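DotI (Legionella pneumophila, PDB 3WZ4) is part of an inner-membrane complex essential for type IVB secretion and is represented here by its periplasmic domain. Local coordinates at residues A[96-101]-A[109-114]. Residues are numbered along the deposited sequence; the frame is centred on the assembly and turned at random.
Sequences ILVTYQ and QNNVVT
Ile96 and Asn111 are joined through their backbones in both directions: Ile96 N donates a hydrogen bond to Asn111 O at 2.7 Å and Asn111 N donates one to Ile96 O. Val98 and Gln109 repeat this two-bond pairing, with Val98 N 2.8 Å from Gln109 O, and between them Leu97 faces Asn110 as the non-hydrogen-bonded pair. The tight part lies beside Ile96, where CD1 meets CG2 of Val113 at 3.7 Å, an apolar contact continued by Phe22, which touches both Ile96 and Val98. With Ile96 CG1 set between the backbone N and the carbonyl carbon (chi1 63°), that branch lies against Asn111 O and CB. On the same face the packing gives way to polar groups: Val98 CG2 lies 3.6 Å from the amide ND2 of Asn111, which donates a weak hydrogen bond to Gln109 OE1. Gln109 OE1 also accepts a hydrogen bond from a water oxygen 2.6 Å away, and the water, in the plane of the Tyr100 ring at its edge, bridges to Tyr100 OH. The other face is looser, Leu97 CD1 resting 3.4 Å from OD1 of exposed Asn110, whose oxygen is linked by a second water, weakly, to Ile96 O. Residues 96-101 and 109-114 run at 134° between their N-to-C directions, a strongly twisted part of the beta hairpin of strands 87-101 and 106-119, in the curved antiparallel sheet of a domain consistent with the NTF2-like superfamily.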
ATOM      1  N   ILE A  96       3.121   9.619   4.448  1.00 13.48           N
ATOM      2  CA  ILE A  96       4.214   8.796   4.949  1.00 17.59           C
ATOM      3  C   ILE A  96       5.572   9.406   4.628  1.00 18.19           C
ATOM      4  O   ILE A  96       5.695  10.237   3.728  1.00 16.59           O
ATOM      5  CB  ILE A  96       4.169   7.367   4.353  1.00 15.79           C
ATOM      6  CG1 ILE A  96       4.358   7.414   2.836  1.00 14.92           C
ATOM      7  CG2 ILE A  96       2.867   6.674   4.710  1.00 16.41           C
ATOM      8  CD1 ILE A  96       4.318   6.051   2.170  1.00 14.49           C
ATOM      9  N   LEU A  97       6.586   8.984   5.375  1.00 17.81           N
ATOM     10  CA  LEU A  97       7.963   9.349   5.073  1.00 17.72           C
ATOM     11  C   LEU A  97       8.725   8.110   4.618  1.00 15.57           C
ATOM     12  O   LEU A  97       8.991   7.212   5.412  1.00 16.88           O
ATOM     13  CB  LEU A  97       8.646   9.963   6.295  1.00 16.56           C
ATOM     14  CG  LEU A  97      10.097  10.397   6.070  1.00 20.74           C
ATOM     15  CD1 LEU A  97      10.163  11.500   5.019  1.00 20.04           C
ATOM     16  CD2 LEU A  97      10.749  10.843   7.376  1.00 22.88           C
ATOM     17  N   VAL A  98       9.073   8.062   3.336  1.00 15.09           N
ATOM     18  CA  VAL A  98       9.768   6.909   2.782  1.00 15.72           C
ATOM     19  C   VAL A  98      11.275   7.138   2.788  1.00 17.68           C
ATOM     20  O   VAL A  98      11.744   8.235   2.484  1.00 19.32           O
ATOM     21  CB  VAL A  98       9.297   6.601   1.344  1.00 16.10           C
ATOM     22  CG1 VAL A  98       9.970   5.348   0.820  1.00 11.64           C
ATOM     23  CG2 VAL A  98       7.782   6.447   1.301  1.00 14.27           C
ATOM     24  N   THR A  99      12.027   6.099   3.141  1.00 18.31           N
ATOM     25  CA  THR A  99      13.483   6.176   3.186  1.00 17.13           C
ATOM     26  C   THR A  99      14.143   5.123   2.294  1.00 17.61           C
ATOM     27  O   THR A  99      13.933   3.924   2.472  1.00 17.08           O
ATOM     28  CB  THR A  99      14.005   6.014   4.625  1.00 17.00           C
ATOM     29  OG1 THR A  99      13.496   7.076   5.441  1.00 18.78           O
ATOM     30  CG2 THR A  99      15.525   6.044   4.655  1.00 17.39           C
ATOM     31  N   TYR A 100      14.933   5.586   1.330  1.00 18.04           N
ATOM     32  CA  TYR A 100      15.759   4.716   0.500  1.00 15.21           C
ATOM     33  C   TYR A 100      17.212   4.900   0.918  1.00 17.72           C
ATOM     34  O   TYR A 100      17.748   6.003   0.820  1.00 19.18           O
ATOM     35  CB  TYR A 100      15.614   5.094  -0.974  1.00 17.93           C
ATOM     36  CG  TYR A 100      14.213   4.973  -1.531  1.00 17.36           C
ATOM     37  CD1 TYR A 100      13.276   5.979  -1.333  1.00 18.20           C
ATOM     38  CD2 TYR A 100      13.834   3.859  -2.272  1.00 17.22           C
ATOM     39  CE1 TYR A 100      11.996   5.876  -1.849  1.00 16.49           C
ATOM     40  CE2 TYR A 100      12.555   3.747  -2.792  1.00 18.09           C
ATOM     41  CZ  TYR A 100      11.640   4.759  -2.576  1.00 20.04           C
ATOM     42  OH  TYR A 100      10.368   4.656  -3.089  1.00 17.86           O
ATOM     43  N   GLN A 101      17.863   3.838   1.383  1.00 17.58           N
ATOM     44  CA  GLN A 101      19.221   4.006   1.894  1.00 20.21           C
ATOM     45  C   GLN A 101      20.152   2.819   1.697  1.00 19.22           C
ATOM     46  O   GLN A 101      19.720   1.689   1.461  1.00 18.57           O
ATOM     47  CB  GLN A 101      19.198   4.400   3.374  1.00 16.59           C
ATOM     48  CG  GLN A 101      18.809   3.276   4.311  1.00 15.28           C
ATOM     49  CD  GLN A 101      18.730   3.730   5.755  1.00 20.39           C
ATOM     50  OE1 GLN A 101      19.745   4.060   6.369  1.00 16.89           O
ATOM     51  NE2 GLN A 101      17.519   3.758   6.302  1.00 18.24           N
ATOM     52  N   GLN A 109      11.511  10.713   1.097  1.00 23.69           N
ATOM     53  CA  GLN A 109      10.387  11.312   0.386  1.00 20.11           C
ATOM     54  C   GLN A 109       9.154  11.410   1.277  1.00 24.28           C
ATOM     55  O   GLN A 109       8.780  10.442   1.940  1.00 21.70           O
ATOM     56  CB  GLN A 109      10.023  10.483  -0.846  1.00 21.40           C
ATOM     57  CG  GLN A 109      11.057  10.472  -1.953  1.00 25.27           C
ATOM     58  CD  GLN A 109      10.601   9.653  -3.149  1.00 27.56           C
ATOM     59  OE1 GLN A 109       9.722   8.797  -3.032  1.00 26.13           O
ATOM     60  NE2 GLN A 109      11.191   9.917  -4.308  1.00 34.51           N
ATOM     61  N   ASN A 110       8.523  12.579   1.291  1.00 24.17           N
ATOM     62  CA  ASN A 110       7.209  12.715   1.901  1.00 22.36           C
ATOM     63  C   ASN A 110       6.142  12.413   0.864  1.00 24.86           C
ATOM     64  O   ASN A 110       5.969  13.162  -0.096  1.00 28.68           O
ATOM     65  CB  ASN A 110       6.999  14.119   2.472  1.00 24.02           C
ATOM     66  CG  ASN A 110       7.921  14.419   3.636  1.00 27.85           C
ATOM     67  OD1 ASN A 110       7.769  13.865   4.726  1.00 29.12           O
ATOM     68  ND2 ASN A 110       8.881  15.309   3.414  1.00 31.55           N
ATOM     69  N   ASN A 111       5.435  11.305   1.051  1.00 22.97           N
ATOM     70  CA  ASN A 111       4.386  10.912   0.121  1.00 22.70           C
ATOM     71  C   ASN A 111       3.022  10.849   0.790  1.00 16.62           C
ATOM     72  O   ASN A 111       2.919  10.719   2.009  1.00 15.72           O
ATOM     73  CB  ASN A 111       4.710   9.557  -0.519  1.00 19.65           C
ATOM     74  CG  ASN A 111       5.903   9.620  -1.452  1.00 20.82           C
ATOM     75  OD1 ASN A 111       6.060  10.574  -2.214  1.00 27.35           O
ATOM     76  ND2 ASN A 111       6.754   8.600  -1.397  1.00 22.87           N
ATOM     77  N   VAL A 112       1.976  10.953  -0.020  1.00 16.32           N
ATOM     78  CA  VAL A 112       0.624  10.714   0.452  1.00 18.66           C
ATOM     79  C   VAL A 112       0.056   9.504  -0.275  1.00 17.44           C
ATOM     80  O   VAL A 112       0.029   9.465  -1.504  1.00 16.40           O
ATOM     81  CB  VAL A 112      -0.288  11.923   0.205  1.00 24.73           C
ATOM     82  CG1 VAL A 112      -1.626  11.722   0.897  1.00 18.20           C
ATOM     83  CG2 VAL A 112       0.381  13.186   0.704  1.00 21.32           C
ATOM     84  N   VAL A 113      -0.377   8.509   0.489  1.00 15.55           N
ATOM     85  CA  VAL A 113      -0.980   7.317  -0.090  1.00 15.37           C
ATOM     86  C   VAL A 113      -2.500   7.423  -0.025  1.00 13.67           C
ATOM     87  O   VAL A 113      -3.070   7.742   1.019  1.00 12.22           O
ATOM     88  CB  VAL A 113      -0.528   6.038   0.641  1.00 12.34           C
ATOM     89  CG1 VAL A 113      -1.191   4.816   0.032  1.00 13.32           C
ATOM     90  CG2 VAL A 113       0.989   5.905   0.597  1.00 12.42           C
ATOM     91  N   THR A 114      -3.156   7.170  -1.151  1.00 14.46           N
ATOM     92  CA  THR A 114      -4.610   7.160  -1.180  1.00 14.07           C
ATOM     93  C   THR A 114      -5.093   5.803  -1.669  1.00 15.42           C
ATOM     94  O   THR A 114      -4.704   5.340  -2.742  1.00 14.44           O
ATOM     95  CB  THR A 114      -5.171   8.282  -2.068  1.00 15.90           C
ATOM     96  OG1 THR A 114      -4.506   9.512  -1.755  1.00 15.25           O
ATOM     97  CG2 THR A 114      -6.665   8.449  -1.836  1.00 16.12           C
TER
HETATM   98  O   HOH W   1       4.882  12.701   5.126  1.00 21.34           O
HETATM   99  O   HOH W   2       8.700   6.494  -3.490  1.00 24.24           O